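PDB 7NED: urocanate hydratase from Paenibacillus sp. Soil724D2, which probably adds water to urocanate and thiourocanate in bacterial ergothioneine breakdown, with NAD+ bound as cofactor. Local coordinates for residues 366-371 with 386-391; 371-376 with 408-413; 413-418 with 428-433. All coordinates share one frame; numbering follows the deposited sequence.

Contact 1. Residues 366-371 with 386-391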
loop_
_atom_site.group_PDB
_atom_site.type_symbol
_atom_site.label_atom_id
_atom_site.label_comp_id
_atom_site.label_asym_id
_atom_site.label_seq_id
_atom_site.Cartn_x
_atom_site.Cartn_y
_atom_site.Cartn_z
ATOM N N ILE A 366 -31.984 8.264 14.345
ATOM C CA ILE A 366 -31.538 7.386 13.267
ATOM C C ILE A 366 -31.954 5.951 13.559
ATOM O O ILE A 366 -32.323 5.200 12.641
ATOM C CB ILE A 366 -30.016 7.522 13.054
ATOM C CG1 ILE A 366 -29.667 8.974 12.677
ATOM C CG2 ILE A 366 -29.542 6.538 11.977
ATOM C CD1 ILE A 366 -28.150 9.273 12.645
ATOM N N ASP A 367 -31.916 5.562 14.806
ATOM C CA ASP A 367 -32.376 4.264 15.220
ATOM C C ASP A 367 -33.816 4.072 14.758
ATOM O O ASP A 367 -34.132 3.156 14.124
ATOM C CB ASP A 367 -32.321 4.114 16.747
ATOM C CG ASP A 367 -30.923 3.859 17.293
ATOM O OD1 ASP A 367 -30.052 3.407 16.564
ATOM O OD2 ASP A 367 -30.744 4.100 18.482
ATOM N N GLU A 368 -34.659 5.036 15.032
ATOM C CA GLU A 368 -36.052 4.943 14.652
ATOM C C GLU A 368 -36.221 4.898 13.130
ATOM O O GLU A 368 -37.041 4.194 12.630
ATOM C CB GLU A 368 -36.888 6.016 15.306
ATOM C CG GLU A 368 -37.138 5.763 16.765
ATOM C CD GLU A 368 -37.981 4.511 17.057
ATOM O OE1 GLU A 368 -38.754 4.051 16.234
ATOM O OE2 GLU A 368 -37.895 3.965 18.132
ATOM N N PHE A 369 -35.401 5.650 12.426
ATOM C CA PHE A 369 -35.430 5.599 10.999
ATOM C C PHE A 369 -35.109 4.207 10.492
ATOM O O PHE A 369 -35.766 3.727 9.641
ATOM C CB PHE A 369 -34.474 6.565 10.378
ATOM C CG PHE A 369 -34.315 6.345 8.924
ATOM C CD1 PHE A 369 -35.250 6.805 8.047
ATOM C CD2 PHE A 369 -33.259 5.631 8.437
ATOM C CE1 PHE A 369 -35.142 6.561 6.704
ATOM C CE2 PHE A 369 -33.140 5.394 7.085
ATOM C CZ PHE A 369 -34.077 5.862 6.230
ATOM N N ILE A 370 -34.122 3.563 11.068
ATOM C CA ILE A 370 -33.741 2.244 10.578
ATOM C C ILE A 370 -34.867 1.230 10.785
ATOM O O ILE A 370 -35.177 0.426 9.894
ATOM C CB ILE A 370 -32.431 1.801 11.254
ATOM C CG1 ILE A 370 -31.255 2.697 10.773
ATOM C CG2 ILE A 370 -32.173 0.364 10.933
ATOM C CD1 ILE A 370 -29.884 2.469 11.519
ATOM N N LEU A 371 -35.478 1.248 11.943
ATOM C CA LEU A 371 -36.570 0.337 12.230
ATOM C C LEU A 371 -37.755 0.478 11.237
ATOM O O LEU A 371 -38.381 -0.482 10.909
ATOM C CB LEU A 371 -37.010 0.536 13.656
ATOM C CG LEU A 371 -35.944 0.227 14.673
ATOM C CD1 LEU A 371 -36.419 0.570 16.074
ATOM C CD2 LEU A 371 -35.389 -1.191 14.553
ATOM N N LEU A 386 -31.808 -3.948 20.207
ATOM C CA LEU A 386 -30.935 -4.360 21.291
ATOM C C LEU A 386 -29.950 -3.258 21.646
ATOM O O LEU A 386 -29.725 -2.966 22.833
ATOM C CB LEU A 386 -30.203 -5.644 20.910
ATOM C CG LEU A 386 -31.013 -6.948 20.853
ATOM C CD1 LEU A 386 -30.078 -8.044 20.375
ATOM C CD2 LEU A 386 -31.673 -7.307 22.176
ATOM N N ALA A 387 -29.323 -2.651 20.626
ATOM C CA ALA A 387 -28.294 -1.655 20.891
ATOM C C ALA A 387 -28.889 -0.417 21.545
ATOM O O ALA A 387 -28.323 0.128 22.498
ATOM C CB ALA A 387 -27.559 -1.288 19.591
ATOM N N ARG A 388 -30.035 0.045 21.046
ATOM C CA ARG A 388 -30.655 1.213 21.654
ATOM C C ARG A 388 -30.965 0.967 23.124
ATOM O O ARG A 388 -30.862 1.889 23.944
ATOM C CB ARG A 388 -31.919 1.595 20.887
ATOM C CG ARG A 388 -32.630 2.832 21.461
ATOM C CD ARG A 388 -33.808 3.184 20.579
ATOM N NE ARG A 388 -34.744 2.054 20.494
ATOM C CZ ARG A 388 -35.742 1.977 19.617
ATOM N NH1 ARG A 388 -35.900 2.955 18.708
ATOM N NH2 ARG A 388 -36.541 0.910 19.611
ATOM N N GLU A 389 -31.298 -0.278 23.479
ATOM C CA GLU A 389 -31.733 -0.575 24.841
ATOM C C GLU A 389 -30.552 -0.769 25.766
ATOM O O GLU A 389 -30.616 -0.355 26.920
ATOM C CB GLU A 389 -32.599 -1.828 24.844
ATOM C CG GLU A 389 -33.097 -2.289 26.232
ATOM C CD GLU A 389 -34.043 -1.297 26.898
ATOM O OE1 GLU A 389 -34.131 -1.300 28.166
ATOM O OE2 GLU A 389 -34.683 -0.502 26.155
ATOM N N HIS A 390 -29.440 -1.325 25.263
ATOM C CA HIS A 390 -28.423 -1.900 26.131
ATOM C C HIS A 390 -27.019 -1.339 25.976
ATOM O O HIS A 390 -26.189 -1.599 26.851
ATOM C CB HIS A 390 -28.336 -3.420 25.930
ATOM C CG HIS A 390 -29.582 -4.158 26.328
ATOM N ND1 HIS A 390 -29.960 -4.323 27.644
ATOM C CD2 HIS A 390 -30.499 -4.822 25.586
ATOM C CE1 HIS A 390 -31.080 -5.020 27.693
ATOM N NE2 HIS A 390 -31.427 -5.341 26.460
ATOM N N VAL A 391 -26.696 -0.618 24.906
ATOM C CA VAL A 391 -25.341 -0.120 24.697
ATOM C C VAL A 391 -25.265 1.283 25.277
ATOM O O VAL A 391 -26.021 2.160 24.841
ATOM C CB VAL A 391 -24.960 -0.130 23.206
ATOM C CG1 VAL A 391 -23.577 0.503 22.976
ATOM C CG2 VAL A 391 -24.982 -1.544 22.716
#

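Contact 2. Residues 371-376 with 408-413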
loop_
_atom_site.group_PDB
_atom_site.type_symbol
_atom_site.label_atom_id
_atom_site.label_comp_id
_atom_site.label_asym_id
_atom_site.label_seq_id
_atom_site.Cartn_x
_atom_site.Cartn_y
_atom_site.Cartn_z
ATOM N N LEU A 371 -35.478 1.248 11.943
ATOM C CA LEU A 371 -36.570 0.337 12.230
ATOM C C LEU A 371 -37.755 0.478 11.237
ATOM O O LEU A 371 -38.381 -0.482 10.909
ATOM C CB LEU A 371 -37.010 0.536 13.656
ATOM C CG LEU A 371 -35.944 0.227 14.673
ATOM C CD1 LEU A 371 -36.419 0.570 16.074
ATOM C CD2 LEU A 371 -35.389 -1.191 14.553
ATOM N N GLU A 372 -37.980 1.675 10.736
ATOM C CA GLU A 372 -39.032 1.954 9.808
ATOM C C GLU A 372 -38.638 1.680 8.366
ATOM O O GLU A 372 -39.396 1.169 7.630
ATOM C CB GLU A 372 -39.492 3.407 9.871
ATOM C CG GLU A 372 -39.813 3.995 11.228
ATOM C CD GLU A 372 -39.761 5.548 11.308
ATOM O OE1 GLU A 372 -39.172 6.226 10.451
ATOM O OE2 GLU A 372 -40.298 6.123 12.260
ATOM N N ALA A 373 -37.448 2.077 7.980
ATOM C CA ALA A 373 -37.010 1.962 6.622
ATOM C C ALA A 373 -36.383 0.643 6.211
ATOM O O ALA A 373 -36.306 0.398 5.057
ATOM C CB ALA A 373 -36.110 3.126 6.263
ATOM N N PHE A 374 -35.935 -0.177 7.166
ATOM C CA PHE A 374 -35.343 -1.487 6.890
ATOM C C PHE A 374 -36.108 -2.611 7.585
ATOM O O PHE A 374 -35.512 -3.625 7.970
ATOM C CB PHE A 374 -33.872 -1.538 7.321
ATOM C CG PHE A 374 -32.998 -0.565 6.593
ATOM C CD1 PHE A 374 -32.304 -0.960 5.458
ATOM C CD2 PHE A 374 -32.856 0.737 7.053
ATOM C CE1 PHE A 374 -31.503 -0.063 4.787
ATOM C CE2 PHE A 374 -32.049 1.624 6.389
ATOM C CZ PHE A 374 -31.377 1.224 5.252
ATOM N N SER A 375 -37.426 -2.446 7.751
ATOM C CA SER A 375 -38.197 -3.360 8.600
ATOM C C SER A 375 -38.266 -4.773 8.042
ATOM O O SER A 375 -38.475 -5.713 8.815
ATOM C CB SER A 375 -39.617 -2.820 8.827
ATOM O OG SER A 375 -40.323 -2.651 7.602
ATOM N N ASP A 376 -38.040 -4.964 6.735
ATOM C CA ASP A 376 -37.957 -6.312 6.181
ATOM C C ASP A 376 -36.633 -6.992 6.520
ATOM O O ASP A 376 -36.482 -8.199 6.276
ATOM C CB ASP A 376 -38.153 -6.235 4.671
ATOM C CG ASP A 376 -37.137 -5.307 4.010
ATOM O OD1 ASP A 376 -36.198 -5.808 3.347
ATOM O OD2 ASP A 376 -37.227 -4.073 4.230
ATOM N N ARG A 408 -25.949 0.669 2.993
ATOM C CA ARG A 408 -25.142 1.743 3.574
ATOM C C ARG A 408 -25.498 3.062 2.923
ATOM O O ARG A 408 -25.682 4.083 3.600
ATOM C CB ARG A 408 -23.631 1.470 3.427
ATOM C CG ARG A 408 -23.166 0.317 4.246
ATOM C CD ARG A 408 -21.660 0.181 4.295
ATOM N NE ARG A 408 -21.306 -1.216 4.538
ATOM C CZ ARG A 408 -20.061 -1.650 4.627
ATOM N NH1 ARG A 408 -19.065 -0.771 4.507
ATOM N NH2 ARG A 408 -19.803 -2.942 4.797
ATOM N N THR A 409 -25.594 3.053 1.589
ATOM C CA THR A 409 -25.885 4.272 0.846
ATOM C C THR A 409 -27.264 4.812 1.211
ATOM O O THR A 409 -27.432 6.010 1.453
ATOM C CB THR A 409 -25.802 3.962 -0.649
ATOM O OG1 THR A 409 -24.486 3.467 -0.945
ATOM C CG2 THR A 409 -26.123 5.203 -1.500
ATOM N N LYS A 410 -28.265 3.932 1.214
ATOM C CA LYS A 410 -29.628 4.301 1.606
ATOM C C LYS A 410 -29.652 4.986 2.973
ATOM O O LYS A 410 -30.255 6.056 3.148
ATOM C CB LYS A 410 -30.496 3.038 1.608
ATOM C CG LYS A 410 -31.885 3.251 2.173
ATOM C CD LYS A 410 -32.748 2.054 1.894
ATOM C CE LYS A 410 -34.104 2.212 2.607
ATOM N NZ LYS A 410 -34.841 0.908 2.502
ATOM N N LEU A 411 -29.030 4.361 3.970
ATOM C CA LEU A 411 -28.987 4.966 5.299
ATOM C C LEU A 411 -28.324 6.342 5.258
ATOM O O LEU A 411 -28.848 7.319 5.796
ATOM C CB LEU A 411 -28.236 4.042 6.246
ATOM C CG LEU A 411 -28.065 4.616 7.641
ATOM C CD1 LEU A 411 -29.451 4.895 8.329
ATOM C CD2 LEU A 411 -27.289 3.597 8.428
ATOM N N ALA A 412 -27.139 6.427 4.654
ATOM C CA ALA A 412 -26.388 7.674 4.725
ATOM C C ALA A 412 -27.113 8.802 3.994
ATOM O O ALA A 412 -27.100 9.956 4.455
ATOM C CB ALA A 412 -24.973 7.474 4.156
ATOM N N LEU A 413 -27.757 8.494 2.860
ATOM C CA LEU A 413 -28.526 9.530 2.165
ATOM C C LEU A 413 -29.729 10.002 3.003
ATOM O O LEU A 413 -29.997 11.205 3.087
ATOM C CB LEU A 413 -29.000 9.015 0.801
ATOM C CG LEU A 413 -27.888 8.899 -0.255
ATOM C CD1 LEU A 413 -28.483 8.306 -1.531
ATOM C CD2 LEU A 413 -27.173 10.215 -0.520
#

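Contact 3. Residues 413-418 with 428-433. With URO ((2E)-3-(1H-imidazol-4-yl)acrylic acid), chain B.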
loop_
_atom_site.group_PDB
_atom_site.type_symbol
_atom_site.label_atom_id
_atom_site.label_comp_id
_atom_site.label_asym_id
_atom_site.label_seq_id
_atom_site.Cartn_x
_atom_site.Cartn_y
_atom_site.Cartn_z
ATOM N N LEU A 413 -27.757 8.494 2.860
ATOM C CA LEU A 413 -28.526 9.530 2.165
ATOM C C LEU A 413 -29.729 10.002 3.003
ATOM O O LEU A 413 -29.997 11.205 3.087
ATOM C CB LEU A 413 -29.000 9.015 0.801
ATOM C CG LEU A 413 -27.888 8.899 -0.255
ATOM C CD1 LEU A 413 -28.483 8.306 -1.531
ATOM C CD2 LEU A 413 -27.173 10.215 -0.520
ATOM N N ALA A 414 -30.484 9.069 3.596
ATOM C CA ALA A 414 -31.593 9.462 4.484
ATOM C C ALA A 414 -31.087 10.337 5.621
ATOM O O ALA A 414 -31.674 11.388 5.908
ATOM C CB ALA A 414 -32.319 8.231 5.035
ATOM N N VAL A 415 -29.964 9.955 6.241
ATOM C CA VAL A 415 -29.455 10.709 7.386
ATOM C C VAL A 415 -29.014 12.095 6.952
ATOM O O VAL A 415 -29.271 13.089 7.649
ATOM C CB VAL A 415 -28.310 9.947 8.070
ATOM C CG1 VAL A 415 -27.533 10.864 9.009
ATOM C CG2 VAL A 415 -28.851 8.709 8.832
ATOM N N ASN A 416 -28.314 12.187 5.803
ATOM C CA ASN A 416 -27.920 13.501 5.319
ATOM C C ASN A 416 -29.140 14.383 5.086
ATOM O O ASN A 416 -29.110 15.586 5.366
ATOM C CB ASN A 416 -27.082 13.388 4.032
ATOM C CG ASN A 416 -26.288 14.643 3.772
ATOM O OD1 ASN A 416 -25.503 15.070 4.625
ATOM N ND2 ASN A 416 -26.483 15.249 2.597
ATOM N N GLN A 417 -30.203 13.824 4.522
ATOM C CA GLN A 417 -31.393 14.646 4.380
ATOM C C GLN A 417 -31.941 15.046 5.750
ATOM O O GLN A 417 -32.406 16.182 5.931
ATOM C CB GLN A 417 -32.444 13.917 3.576
ATOM C CG GLN A 417 -33.709 14.718 3.387
ATOM C CD GLN A 417 -34.704 13.967 2.545
ATOM O OE1 GLN A 417 -34.360 12.971 1.920
ATOM N NE2 GLN A 417 -35.937 14.444 2.508
ATOM N N MET A 418 -31.874 14.138 6.731
ATOM C CA MET A 418 -32.378 14.483 8.063
ATOM C C MET A 418 -31.559 15.604 8.662
ATOM O O MET A 418 -32.094 16.462 9.375
ATOM C CB MET A 418 -32.354 13.259 8.985
ATOM C CG MET A 418 -33.195 12.113 8.481
ATOM S SD MET A 418 -33.088 10.620 9.493
ATOM C CE MET A 418 -33.375 11.240 11.160
ATOM N N ILE A 428 -23.558 14.234 10.921
ATOM C CA ILE A 428 -23.312 12.850 11.309
ATOM C C ILE A 428 -22.085 12.363 10.551
ATOM O O ILE A 428 -21.971 12.567 9.336
ATOM C CB ILE A 428 -24.525 11.947 11.012
ATOM C CG1 ILE A 428 -25.787 12.467 11.722
ATOM C CG2 ILE A 428 -24.199 10.482 11.322
ATOM C CD1 ILE A 428 -25.733 12.350 13.268
ATOM N N ALA A 429 -21.172 11.725 11.254
ATOM C CA ALA A 429 -20.014 11.136 10.591
ATOM C C ALA A 429 -20.282 9.657 10.396
ATOM O O ALA A 429 -20.810 9.000 11.298
ATOM C CB ALA A 429 -18.746 11.337 11.417
ATOM N N PHE A 430 -19.945 9.143 9.209
ATOM C CA PHE A 430 -20.073 7.730 8.881
ATOM C C PHE A 430 -18.691 7.113 8.710
ATOM O O PHE A 430 -17.799 7.710 8.101
ATOM C CB PHE A 430 -20.866 7.528 7.594
ATOM C CG PHE A 430 -22.344 7.734 7.757
ATOM C CD1 PHE A 430 -22.926 8.979 7.506
ATOM C CD2 PHE A 430 -23.156 6.672 8.199
ATOM C CE1 PHE A 430 -24.321 9.149 7.679
ATOM C CE2 PHE A 430 -24.501 6.834 8.352
ATOM C CZ PHE A 430 -25.086 8.086 8.114
ATOM N N SER A 431 -18.511 5.913 9.233
ATOM C CA SER A 431 -17.243 5.246 8.949
ATOM C C SER A 431 -17.470 3.750 9.121
ATOM O O SER A 431 -18.597 3.258 8.966
ATOM C CB SER A 431 -16.119 5.812 9.833
ATOM O OG SER A 431 -14.845 5.227 9.506
ATOM N N ARG A 432 -16.399 3.020 9.394
ATOM C CA ARG A 432 -16.536 1.596 9.588
ATOM C C ARG A 432 -15.214 1.099 10.140
ATOM O O ARG A 432 -14.194 1.790 10.091
ATOM C CB ARG A 432 -16.892 0.876 8.283
ATOM C CG ARG A 432 -15.892 1.248 7.110
ATOM C CD ARG A 432 -15.841 0.190 5.968
ATOM N NE ARG A 432 -15.023 0.681 4.845
ATOM C CZ ARG A 432 -13.685 0.680 4.826
ATOM N NH1 ARG A 432 -13.016 0.215 5.872
ATOM N NH2 ARG A 432 -13.014 1.147 3.754
ATOM N N ASP A 433 -15.250 -0.102 10.684
ATOM C CA ASP A 433 -13.992 -0.778 10.953
ATOM C C ASP A 433 -13.307 -1.086 9.627
ATOM O O ASP A 433 -13.934 -1.048 8.564
ATOM C CB ASP A 433 -14.233 -2.071 11.744
ATOM C CG ASP A 433 -12.944 -2.620 12.368
ATOM O OD1 ASP A 433 -11.883 -1.940 12.316
ATOM O OD2 ASP A 433 -12.995 -3.726 12.924
HETATM O OAA URO B . -14.081 -1.207 15.737
HETATM C CAI URO B . -12.933 -0.598 15.832
HETATM O OAB URO B . -12.831 0.552 15.997
HETATM C CAC URO B . -11.690 -1.374 15.690
HETATM C CAD URO B . -11.748 -2.663 15.476
HETATM C CAJ URO B . -10.462 -3.243 15.371
HETATM C CAF URO B . -10.128 -4.562 15.445
HETATM N NAH URO B . -8.767 -4.719 15.484
HETATM C CAE URO B . -8.287 -3.498 15.425
HETATM N NAG URO B . -9.269 -2.571 15.358
#

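Contact 1. Residues 366-371 with 386-391
Asp367 and Arg388 bring their CA atoms to within 7.3 Å where the helical segments 366-371 and 386-390 run nearly antiparallel, at 152° between their directions. The short axes come no nearer than 11.2 Å, so long side chains must bridge the gap, and Arg388 does most of the bridging. Its chi1 of -180° sets CG opposite the backbone N, and the CG and CD methylenes run past Asp367, travelling in the opposite direction; OD2 of Asp367 lies 3.7 Å from Arg388 CB. This is a contact with methylene carbons: Asp367 OD2 is 4.9 Å from Arg388 NE and makes its salt bridge with Arg399 instead. The two segments belong to helices 360-373 and 378-390, an alpha-helical hairpin of the urocanase C-terminal region, whose apolar side is filled by Ile370 and Leu371 against Ile384. Beyond CD the arginine bends, and its guanidinium reaches the carboxylate of Glu368, the two chains crossing at about a right angle. Their planes are only 18° apart, and Glu368 OE2 sits at the guanidinium edge, forming a salt bridge with Arg388 NH1. The modelled separation of Glu368 OE2 and Arg388 NH1, 2.3 Å, is shorter than such a pair normally allows, so the exact distance is doubtful. On an oblique approach, CD1 of Leu371 lies 3.6 Å from Arg388 NH2, placing an apolar methyl beside the charged group.

Contact 2. Residues 371-376 with 408-413
Lys410 reaches from helix 407-420 to the C-terminal end of helix 360-373, two helices of the urocanase C-terminal region that lie against the mixed beta-sheet, as the packing of Leu411 on Phe351 and Trp353 of strand 351-355, and of Ile366 and Ile370 on Trp353, indicates. Helix 360-373 ends here: Phe374 is the first residue to leave helical backbone angles; its side chain leaves the backbone toward helix 407-420, and the ring meets Lys410. The lysine chain can be followed outward. At its root, CB of Lys410 is 4.2 Å from CZ of Phe374, a marginal approach to the outer end of the ring. CG draws closer, 3.7 Å from the same Phe374 CZ. The next carbon, CD, spans two ring atoms, lying near Phe374 CZ and 3.8 Å from Phe374 CE1. CE then passes over the ring face as a CH-pi contact, 4.3 Å from the Phe374 centroid, offset toward the rim. Every torsion beyond CG is near 180°, and this full extension is what lays the aliphatic chain along one face and brings the amine over the ring. There NZ has two roles. It stands over the Phe374 face in a cation-pi interaction, 4.4 Å from the centroid and 18° off the ring normal, and it donates a hydrogen bond to the carbonyl of Ala373, the last helical residue. A positive charge at this helix terminus would probably be favoured by the helix dipole. Leu411 approaches the ring differently: its backbone N lies at the edge, near the plane, and Phe403 also meets the Phe374 ring. In the Lys410 NZ to Ala373 O bond, 3.0 Å long, the donor is tilted 33° from the carbonyl plane.

Contact 3. Residues 413-418 with 428-433
In the helix-to-sheet interface of the C-terminal region, helix 407-420 packs Val415 onto Ile428 and Phe430 of strand 428-441, whose segment leads on to Asp433 in the urocanate pocket. Val415 divides its surface between the two: with CG1 anti to the backbone N (chi1 165°), the Val415 and Ile428 side chains cross at about a right angle, CG1 of Val415 lying 3.6 Å from Ile428 CG1. CB of Val415 lies at the edge of the Phe430 ring, in its plane, 3.7 Å from Phe430 CZ. Phe351 meets Phe430 with its ring plane only about 15° away. Farther along, the carboxylate of Asp433 lies over one face of the flat urocanate, at its CAC-CAD double bond: OD2 of Asp433 is 3.0 Å from CAD of the ligand, and OD1 of Asp433 is 3.2 Å from the same carbon. Thr123 and Arg352 hydrogen-bond the ligand. An alanine at Asp433 removes the carboxylate, which is likely to leave one face of the CAC-CAD bond without its neighbour. Arg432, salt-bridged through NE to Asp515, turns back to the adjoining backbone: its NH1 donates to Asp433 O over 3.1 Å at a fairly straight 161°, with the oxygen in the guanidinium plane.

Overall arrangement
From the N terminus, helix 360-373 and, for contact 2, the turn just after it supply the first segments of contacts 1 and 2. Contact 1 closes first, across 14 mostly helical residues, bringing helix 378-390 back beside it. Contact 2 opens at 371-376, before 386-391 is reached, and closes at 408-413, 31 residues later, so these two cross along the chain and share Leu371. Contact 3 follows in series: helix 407-420 passes Leu413 on from contact 2, and nine intervening residues, the first two still helical, lead to strand 428-441. All three touch one another, Leu411 meeting Ile366, Phe369 meeting Ala414 and Ala412 meeting Phe430. Together they tie three helices to a strand running into the urocanate pocket.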